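Local coordinates for protein glutathione s-transferase (PDB 2YCD) that probably conjugates glutathione to electrophilic compounds, as glutathione transferases do, and binds S-(p-nitrobenzyl)glutathione as a two-chain assembly, at residues H92-Q95 against L100-E103; G172-A177 against K208-F213; H50-S55 against L65-F70. All blocks are in the same frame, centred on the assembly; numbering follows the deposited sequence.

Contact 1. Residues H92-Q95 against L100-E103; sequences HIAQ and LLPE
Ala-94, near the C-terminal end of helix 86-96, sets its methyl group against Leu-100 and Leu-101, just where the chain leaves the thioredoxin-like N-terminal domain of this glutathione transferase and heads for the all-helical C-terminal domain. The contact is apolar packing of the linker on the end of the helix: the helix ends, the chain turns back within a few residues, and the two leucines fold against the helix they have just left. The methyl touches both, Leu-100 CB and Leu-101 CG each lying 3.7 Å from Ala-94 CB and roughly at right angles about it.

Leu-101 makes the more varied set of contacts. Its CB lies 4.1 Å from Ala-94 O, near the helix backbone. At CG the branch point comes down on the alanine methyl. From there CD1 runs on to the amide of Gln-95, reaching NE2 at 3.6 Å and CD at 3.7 Å. The Gln-95 chain starts out away from the linker, but a bend at chi2 (-80°) swings the amide back over this methyl. The amide's polar work is done with other partners, since OE1 is hydrogen-bonded to Arg-108 of helix 105-135, the helix against which Leu-101 also packs.

Leu-100 lies on the Ile-93 side of the alanine. Its CD1 only skirts Ile-93 CG2, at 4.5 Å, and both side chains go on to pack on Val-45, so the apolar packing continues onto helix 35-45 of the N-terminal domain.

What polar bonding there is between the backbones passes through a single water. It lies 2.8 Å from Ala-94 O, to which it probably donates, and accepts from the backbone N of Leu-100 at 2.9 Å.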
loop_
_atom_site.group_PDB
_atom_site.type_symbol
_atom_site.label_atom_id
_atom_site.label_comp_id
_atom_site.label_asym_id
_atom_site.label_seq_id
_atom_site.Cartn_x
_atom_site.Cartn_y
_atom_site.Cartn_z
ATOM N N HIS A 92 -1.152 -11.589 7.533
ATOM C CA HIS A 92 -1.447 -12.370 8.734
ATOM C C HIS A 92 -1.621 -13.853 8.446
ATOM O O HIS A 92 -1.069 -14.707 9.165
ATOM C CB HIS A 92 -2.688 -11.807 9.442
ATOM C CG HIS A 92 -3.106 -12.584 10.654
ATOM N ND1 HIS A 92 -2.403 -12.547 11.838
ATOM C CD2 HIS A 92 -4.149 -13.422 10.857
ATOM C CE1 HIS A 92 -3.009 -13.313 12.729
ATOM N NE2 HIS A 92 -4.062 -13.864 12.158
ATOM N N ILE A 93 -2.380 -14.164 7.407
ATOM C CA ILE A 93 -2.562 -15.548 6.976
ATOM C C ILE A 93 -1.203 -16.171 6.632
ATOM O O ILE A 93 -0.897 -17.296 7.060
ATOM C CB ILE A 93 -3.523 -15.608 5.769
ATOM C CG1 ILE A 93 -4.922 -15.146 6.199
ATOM C CG2 ILE A 93 -3.602 -17.046 5.190
ATOM C CD1 ILE A 93 -5.860 -14.743 5.040
ATOM N N ALA A 94 -0.390 -15.437 5.881
ATOM C CA ALA A 94 0.913 -15.924 5.435
ATOM C C ALA A 94 1.914 -16.097 6.579
ATOM O O ALA A 94 2.845 -16.901 6.467
ATOM C CB ALA A 94 1.492 -14.975 4.397
ATOM N N GLN A 95 1.751 -15.336 7.661
ATOM C CA GLN A 95 2.697 -15.388 8.779
ATOM C C GLN A 95 2.424 -16.584 9.693
ATOM O O GLN A 95 3.321 -17.036 10.410
ATOM C CB GLN A 95 2.659 -14.084 9.596
ATOM C CG GLN A 95 3.186 -12.832 8.881
ATOM C CD GLN A 95 4.708 -12.719 8.867
ATOM O OE1 GLN A 95 5.410 -13.544 9.446
ATOM N NE2 GLN A 95 5.221 -11.687 8.197
ATOM N N LEU A 100 3.185 -19.487 1.946
ATOM C CA LEU A 100 3.008 -18.160 1.350
ATOM C C LEU A 100 4.157 -17.181 1.622
ATOM O O LEU A 100 4.241 -16.133 0.976
ATOM C CB LEU A 100 1.683 -17.539 1.803
ATOM C CG LEU A 100 0.411 -18.182 1.217
ATOM C CD1 LEU A 100 -0.840 -17.486 1.709
ATOM C CD2 LEU A 100 0.450 -18.190 -0.304
ATOM N N LEU A 101 5.015 -17.503 2.591
ATOM C CA LEU A 101 6.218 -16.715 2.863
ATOM C C LEU A 101 7.379 -17.680 3.049
ATOM O O LEU A 101 7.226 -18.714 3.697
ATOM C CB LEU A 101 6.029 -15.851 4.113
ATOM C CG LEU A 101 5.176 -14.585 4.006
ATOM C CD1 LEU A 101 5.033 -13.912 5.367
ATOM C CD2 LEU A 101 5.742 -13.595 2.976
ATOM N N PRO A 102 8.535 -17.378 2.451
ATOM C CA PRO A 102 9.651 -18.305 2.652
ATOM C C PRO A 102 10.218 -18.185 4.064
ATOM O O PRO A 102 10.028 -17.176 4.751
ATOM C CB PRO A 102 10.664 -17.876 1.591
ATOM C CG PRO A 102 10.359 -16.419 1.347
ATOM C CD PRO A 102 8.875 -16.267 1.544
ATOM N N GLU A 103 10.894 -19.243 4.503
ATOM C CA GLU A 103 11.497 -19.276 5.831
ATOM C C GLU A 103 12.771 -18.433 5.923
ATOM O O GLU A 103 13.007 -17.765 6.930
ATOM C CB GLU A 103 11.785 -20.722 6.243
ATOM C CG GLU A 103 10.530 -21.569 6.409
ATOM C CD GLU A 103 9.588 -21.013 7.465
ATOM O OE1 GLU A 103 10.045 -20.228 8.325
ATOM O OE2 GLU A 103 8.388 -21.359 7.436
HETATM O O HOH W 1 3.570 -18.966 4.786
#

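Contact 2. Residues G172-A177 against K208-F213; sequences GSFSAA and KARPAF. With PO4 (phosphate ion), chain C.
Phe-174, fully extended at chi1 (180°), sends its ring toward helix 211-225, and Arg-210, whose chain is bent at chi3 (63°), lays its guanidinium flat over that ring. The two planes are only 4° apart and their centres 3.7 Å. Arg-210 CZ comes closest to Phe-174 CG, at 3.5 Å, and the cation-pi interaction is made over the ring face. The arginine covers the ring with its alkyl part as well: CD stands 3.8 Å from the ring centroid in a CH-pi contact, while NE lies above the middle of the ring.

The N-H groups point outward in the plane, so stacking does not hinder them from meeting an anion at the edge. There they bind a phosphate ion, probably carried over from the crystallisation liquor. Arg-210 NH2 gives phosphate O4 a nearly straight bond of 2.8 Å. Arg-210 NH1 reaches phosphate O1 at 3.2 Å. Arg-210 NE forms a salt bridge with Glu-44, which holds the group's rotation and should offset part of its charge. Trp-169 meets the Phe-174 ring edge-to-face.

Arg-210 stands at the N-cap position of helix 211-225 but turns its side chain to the ring. The stack thus joins two helix starts of the C-terminal domain, and Glu-44 ties it across to helix 35-45 of the N-terminal domain. Ser-175 caps helix 176-185: its OG accepts from Ala-177 N at 3.0 Å and its N is bonded to Asp-178 OD2, the N-cap Ser-x-x-Asp arrangement known from other glutathione transferases.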
loop_
_atom_site.group_PDB
_atom_site.type_symbol
_atom_site.label_atom_id
_atom_site.label_comp_id
_atom_site.label_asym_id
_atom_site.label_seq_id
_atom_site.Cartn_x
_atom_site.Cartn_y
_atom_site.Cartn_z
ATOM N N GLY A 172 11.183 -16.324 -6.150
ATOM C CA GLY A 172 11.383 -17.756 -6.036
ATOM C C GLY A 172 10.069 -18.502 -6.101
ATOM O O GLY A 172 9.395 -18.495 -7.134
ATOM N N SER A 173 9.679 -19.123 -4.999
ATOM C CA SER A 173 8.459 -19.918 -4.945
ATOM C C SER A 173 7.223 -19.025 -4.896
ATOM O O SER A 173 7.298 -17.871 -4.460
ATOM C CB SER A 173 8.472 -20.826 -3.711
ATOM O OG SER A 173 9.536 -21.758 -3.776
ATOM N N PHE A 174 6.096 -19.570 -5.328
ATOM C CA PHE A 174 4.828 -18.863 -5.234
ATOM C C PHE A 174 4.673 -18.290 -3.818
ATOM O O PHE A 174 4.982 -18.964 -2.830
ATOM C CB PHE A 174 3.668 -19.810 -5.556
ATOM C CG PHE A 174 2.321 -19.151 -5.475
ATOM C CD1 PHE A 174 1.820 -18.422 -6.547
ATOM C CD2 PHE A 174 1.565 -19.242 -4.316
ATOM C CE1 PHE A 174 0.580 -17.795 -6.443
ATOM C CE2 PHE A 174 0.337 -18.633 -4.225
ATOM C CZ PHE A 174 -0.152 -17.910 -5.273
ATOM N N SER A 175 4.189 -17.050 -3.721
ATOM C CA SER A 175 4.079 -16.384 -2.417
ATOM C C SER A 175 2.882 -15.457 -2.310
ATOM O O SER A 175 2.162 -15.194 -3.291
ATOM C CB SER A 175 5.346 -15.564 -2.126
ATOM O OG SER A 175 5.329 -14.353 -2.859
ATOM N N ALA A 176 2.684 -14.935 -1.102
ATOM C CA ALA A 176 1.693 -13.892 -0.886
ATOM C C ALA A 176 1.894 -12.681 -1.802
ATOM O O ALA A 176 0.921 -11.986 -2.119
ATOM C CB ALA A 176 1.704 -13.458 0.567
ATOM N N ALA A 177 3.133 -12.409 -2.228
ATOM C CA ALA A 177 3.334 -11.299 -3.156
ATOM C C ALA A 177 2.633 -11.569 -4.484
ATOM O O ALA A 177 2.075 -10.657 -5.102
ATOM C CB ALA A 177 4.837 -11.023 -3.383
ATOM N N LYS A 208 -3.858 -17.890 -12.113
ATOM C CA LYS A 208 -5.259 -18.272 -12.293
ATOM C C LYS A 208 -5.434 -19.775 -12.481
ATOM O O LYS A 208 -6.517 -20.304 -12.210
ATOM C CB LYS A 208 -5.870 -17.527 -13.486
ATOM C CG LYS A 208 -6.012 -16.010 -13.248
ATOM C CD LYS A 208 -6.372 -15.225 -14.507
ATOM C CE LYS A 208 -7.638 -15.687 -15.169
ATOM N NZ LYS A 208 -7.919 -14.830 -16.371
ATOM N N ALA A 209 -4.376 -20.466 -12.922
ATOM C CA ALA A 209 -4.446 -21.909 -13.115
ATOM C C ALA A 209 -4.256 -22.702 -11.820
ATOM O O ALA A 209 -4.471 -23.913 -11.802
ATOM C CB ALA A 209 -3.418 -22.344 -14.166
ATOM N N ARG A 210 -3.856 -22.055 -10.729
ATOM C CA ARG A 210 -3.656 -22.793 -9.484
ATOM C C ARG A 210 -4.994 -23.246 -8.884
ATOM O O ARG A 210 -5.970 -22.501 -8.880
ATOM C CB ARG A 210 -2.877 -21.937 -8.487
ATOM C CG ARG A 210 -1.472 -21.594 -8.969
ATOM C CD ARG A 210 -0.727 -20.686 -7.986
ATOM N NE ARG A 210 -0.491 -21.311 -6.682
ATOM C CZ ARG A 210 0.577 -22.050 -6.378
ATOM N NH1 ARG A 210 1.521 -22.282 -7.288
ATOM N NH2 ARG A 210 0.707 -22.582 -5.173
ATOM N N PRO A 211 -5.057 -24.471 -8.343
ATOM C CA PRO A 211 -6.340 -24.940 -7.798
ATOM C C PRO A 211 -6.914 -24.063 -6.689
ATOM O O PRO A 211 -8.143 -23.924 -6.603
ATOM C CB PRO A 211 -6.008 -26.346 -7.261
ATOM C CG PRO A 211 -4.750 -26.736 -7.971
ATOM C CD PRO A 211 -3.998 -25.491 -8.290
ATOM N N ALA A 212 -6.059 -23.476 -5.851
ATOM C CA ALA A 212 -6.573 -22.576 -4.807
ATOM C C ALA A 212 -7.218 -21.331 -5.403
ATOM O O ALA A 212 -8.170 -20.805 -4.829
ATOM C CB ALA A 212 -5.452 -22.172 -3.839
ATOM N N PHE A 213 -6.681 -20.833 -6.518
ATOM C CA PHE A 213 -7.300 -19.689 -7.171
ATOM C C PHE A 213 -8.720 -20.065 -7.617
ATOM O O PHE A 213 -9.671 -19.302 -7.400
ATOM C CB PHE A 213 -6.504 -19.220 -8.392
ATOM C CG PHE A 213 -7.127 -18.027 -9.089
ATOM C CD1 PHE A 213 -8.160 -18.185 -10.012
ATOM C CD2 PHE A 213 -6.699 -16.743 -8.778
ATOM C CE1 PHE A 213 -8.742 -17.054 -10.618
ATOM C CE2 PHE A 213 -7.267 -15.632 -9.386
ATOM C CZ PHE A 213 -8.282 -15.789 -10.310
HETATM P P PO4 C . 3.476 -25.193 -5.849
HETATM O O1 PO4 C . 3.587 -24.744 -7.281
HETATM O O2 PO4 C . 2.394 -26.249 -5.743
HETATM O O3 PO4 C . 4.783 -25.792 -5.369
HETATM O O4 PO4 C . 3.131 -24.026 -4.953
#

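Contact 3. Residues H50-S55 against L65-F70; sequences HVRRLS and LAYQPF
Arg-52 points one terminal nitrogen, NH2, at the middle of the Tyr-67 ring, bridging edge strand 50-54 of the thioredoxin-like N-terminal domain and the loop that leads to strand 75-78. NH2 hovers 3.5 Å above the ring plane and is nearly equidistant from all six ring carbons, the nearest being Tyr-67 CG at 3.7 Å. This is a cation-pi contact of the tilted kind: the guanidinium plane is turned 58° from the ring, so an edge of the group rather than its face meets the tyrosine. Arg-52 CZ accordingly stands back at 4.6 Å from the ring centroid, close to the ring normal.

The arginine spans the gap with a trans first torsion (chi1 -178°) and a bend at chi3; even the closest CA atoms of the two segments, those of Arg-52 and Tyr-67, lie 11.7 Å apart. Arg-52 is modelled in two conformers, and the contact described is that of one of them.

Further out, the backbone of Arg-52 is hydrogen-bonded to Ile-19 and Val-21 of the neighbouring parallel strand 18-22. The Tyr-67 side chain packs on Ser-75 and Glu-77 of strand 75-78 and on Ile-82 of strand 81-84, so arginine and tyrosine meet across one face of the four-stranded sheet. Beyond the tyrosine, Pro-69 packs on Trp-163 of the second subunit. Gln-68 OE1 pins the turn by holding two backbone N-H groups, that of Gln-72 and that of Phe-70, whose N lies 2.9 Å from OE1 and 27° out of the carbonyl plane.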
loop_
_atom_site.group_PDB
_atom_site.type_symbol
_atom_site.label_atom_id
_atom_site.label_comp_id
_atom_site.label_asym_id
_atom_site.label_seq_id
_atom_site.Cartn_x
_atom_site.Cartn_y
_atom_site.Cartn_z
ATOM N N HIS A 50 -15.406 -18.551 6.513
ATOM C CA HIS A 50 -16.806 -18.192 6.369
ATOM C C HIS A 50 -16.908 -16.769 5.872
ATOM O O HIS A 50 -15.947 -15.991 5.992
ATOM C CB HIS A 50 -17.532 -18.353 7.715
ATOM C CG HIS A 50 -17.268 -19.671 8.354
ATOM N ND1 HIS A 50 -17.965 -20.811 8.010
ATOM C CD2 HIS A 50 -16.321 -20.065 9.240
ATOM C CE1 HIS A 50 -17.487 -21.837 8.683
ATOM N NE2 HIS A 50 -16.484 -21.412 9.438
ATOM N N VAL A 51 -18.053 -16.423 5.303
ATOM C CA VAL A 51 -18.265 -15.056 4.856
ATOM C C VAL A 51 -19.513 -14.449 5.466
ATOM O O VAL A 51 -20.476 -15.159 5.812
ATOM C CB VAL A 51 -18.309 -14.920 3.312
ATOM C CG1 VAL A 51 -17.069 -15.560 2.673
ATOM C CG2 VAL A 51 -19.593 -15.518 2.724
ATOM N N ARG A 52 -19.469 -13.132 5.614
ATOM C CA ARG A 52 -20.625 -12.350 5.994
ATOM C C ARG A 52 -20.902 -11.369 4.863
ATOM O O ARG A 52 -20.076 -10.499 4.576
ATOM C CB ARG A 52 -20.357 -11.617 7.311
ATOM C CG ARG A 52 -21.519 -10.805 7.823
ATOM C CD ARG A 52 -21.439 -10.620 9.343
ATOM N NE ARG A 52 -20.216 -9.943 9.764
ATOM C CZ ARG A 52 -20.118 -8.631 9.948
ATOM N NH1 ARG A 52 -21.174 -7.857 9.743
ATOM N NH2 ARG A 52 -18.967 -8.091 10.337
ATOM N N ARG A 53 -22.048 -11.533 4.206
ATOM C CA ARG A 53 -22.399 -10.697 3.063
ATOM C C ARG A 53 -23.040 -9.391 3.510
ATOM O O ARG A 53 -23.970 -9.392 4.322
ATOM C CB ARG A 53 -23.375 -11.450 2.157
ATOM C CG ARG A 53 -22.815 -12.719 1.525
ATOM C CD ARG A 53 -23.919 -13.494 0.789
ATOM N NE ARG A 53 -25.007 -13.857 1.693
ATOM C CZ ARG A 53 -26.233 -14.188 1.298
ATOM N NH1 ARG A 53 -26.544 -14.206 0.005
ATOM N NH2 ARG A 53 -27.154 -14.500 2.200
ATOM N N LEU A 54 -22.550 -8.275 2.986
ATOM C CA LEU A 54 -23.052 -6.966 3.374
ATOM C C LEU A 54 -23.700 -6.266 2.199
ATOM O O LEU A 54 -23.117 -6.174 1.119
ATOM C CB LEU A 54 -21.916 -6.082 3.894
ATOM C CG LEU A 54 -21.195 -6.609 5.138
ATOM C CD1 LEU A 54 -20.133 -5.610 5.568
ATOM C CD2 LEU A 54 -22.203 -6.848 6.253
ATOM N N SER A 55 -24.907 -5.758 2.420
ATOM C CA SER A 55 -25.538 -4.884 1.445
ATOM C C SER A 55 -24.815 -3.545 1.454
ATOM O O SER A 55 -24.111 -3.213 2.409
ATOM C CB SER A 55 -27.022 -4.688 1.787
ATOM O OG SER A 55 -27.178 -3.930 2.980
ATOM N N LEU A 65 -18.454 -0.136 11.065
ATOM C CA LEU A 65 -17.234 0.600 11.395
ATOM C C LEU A 65 -16.420 -0.064 12.500
ATOM O O LEU A 65 -15.213 0.168 12.601
ATOM C CB LEU A 65 -17.562 2.053 11.760
ATOM C CG LEU A 65 -18.224 2.825 10.616
ATOM C CD1 LEU A 65 -18.673 4.210 11.064
ATOM C CD2 LEU A 65 -17.280 2.934 9.419
ATOM N N ALA A 66 -17.054 -0.890 13.330
ATOM C CA ALA A 66 -16.326 -1.645 14.346
ATOM C C ALA A 66 -15.436 -2.722 13.734
ATOM O O ALA A 66 -14.620 -3.336 14.429
ATOM C CB ALA A 66 -17.296 -2.281 15.349
ATOM N N TYR A 67 -15.609 -2.966 12.438
ATOM C CA TYR A 67 -14.839 -3.996 11.740
ATOM C C TYR A 67 -13.902 -3.387 10.711
ATOM O O TYR A 67 -12.778 -3.866 10.508
ATOM C CB TYR A 67 -15.790 -4.977 11.057
ATOM C CG TYR A 67 -16.652 -5.709 12.054
ATOM C CD1 TYR A 67 -17.877 -5.192 12.459
ATOM C CD2 TYR A 67 -16.221 -6.907 12.617
ATOM C CE1 TYR A 67 -18.666 -5.870 13.378
ATOM C CE2 TYR A 67 -16.997 -7.584 13.538
ATOM C CZ TYR A 67 -18.213 -7.058 13.919
ATOM O OH TYR A 67 -18.983 -7.737 14.838
ATOM N N GLN A 68 -14.381 -2.337 10.057
ATOM C CA GLN A 68 -13.630 -1.674 9.005
ATOM C C GLN A 68 -13.916 -0.173 9.140
ATOM O O GLN A 68 -15.020 0.275 8.839
ATOM C CB GLN A 68 -14.025 -2.239 7.634
ATOM C CG GLN A 68 -12.866 -2.404 6.648
ATOM C CD GLN A 68 -12.440 -1.100 6.014
ATOM O OE1 GLN A 68 -13.031 -0.048 6.259
ATOM N NE2 GLN A 68 -11.428 -1.164 5.165
ATOM N N PRO A 69 -12.935 0.593 9.638
ATOM C CA PRO A 69 -13.191 1.993 10.011
ATOM C C PRO A 69 -13.518 2.922 8.856
ATOM O O PRO A 69 -13.930 4.059 9.102
ATOM C CB PRO A 69 -11.869 2.449 10.642
ATOM C CG PRO A 69 -11.116 1.229 10.964
ATOM C CD PRO A 69 -11.602 0.129 10.069
ATOM N N PHE A 70 -13.327 2.463 7.620
ATOM C CA PHE A 70 -13.617 3.272 6.449
ATOM C C PHE A 70 -14.840 2.760 5.690
ATOM O O PHE A 70 -15.101 3.193 4.559
ATOM C CB PHE A 70 -12.352 3.316 5.575
ATOM C CG PHE A 70 -11.151 3.798 6.345
ATOM C CD1 PHE A 70 -11.007 5.136 6.628
ATOM C CD2 PHE A 70 -10.230 2.908 6.875
ATOM C CE1 PHE A 70 -9.952 5.598 7.386
ATOM C CE2 PHE A 70 -9.153 3.359 7.634
ATOM C CZ PHE A 70 -9.011 4.724 7.887
#

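Contact 1 is the buried one, made mostly of aliphatic groups, with a glutamine amide and a water; contact 2 is partly buried and contact 3 lies at the surface, and each of these two rests on an arginine over an aromatic ring. The arginines differ in posture, flat on phenylalanine in 172-177/208-213 and tilted over tyrosine in 50-55/65-70. Contacts 1 and 2 adjoin: Leu-100 O lies 2.9 Å from Ala-176 N, a probable hydrogen bond, and Leu-100 CD2 packs on Phe-174 CE2, joining the interdomain linker to the start of helix 176-185. Both also meet helix 35-45. Contact 3 stands apart, its centre about 24 Å from that of contact 1, within the N-terminal domain.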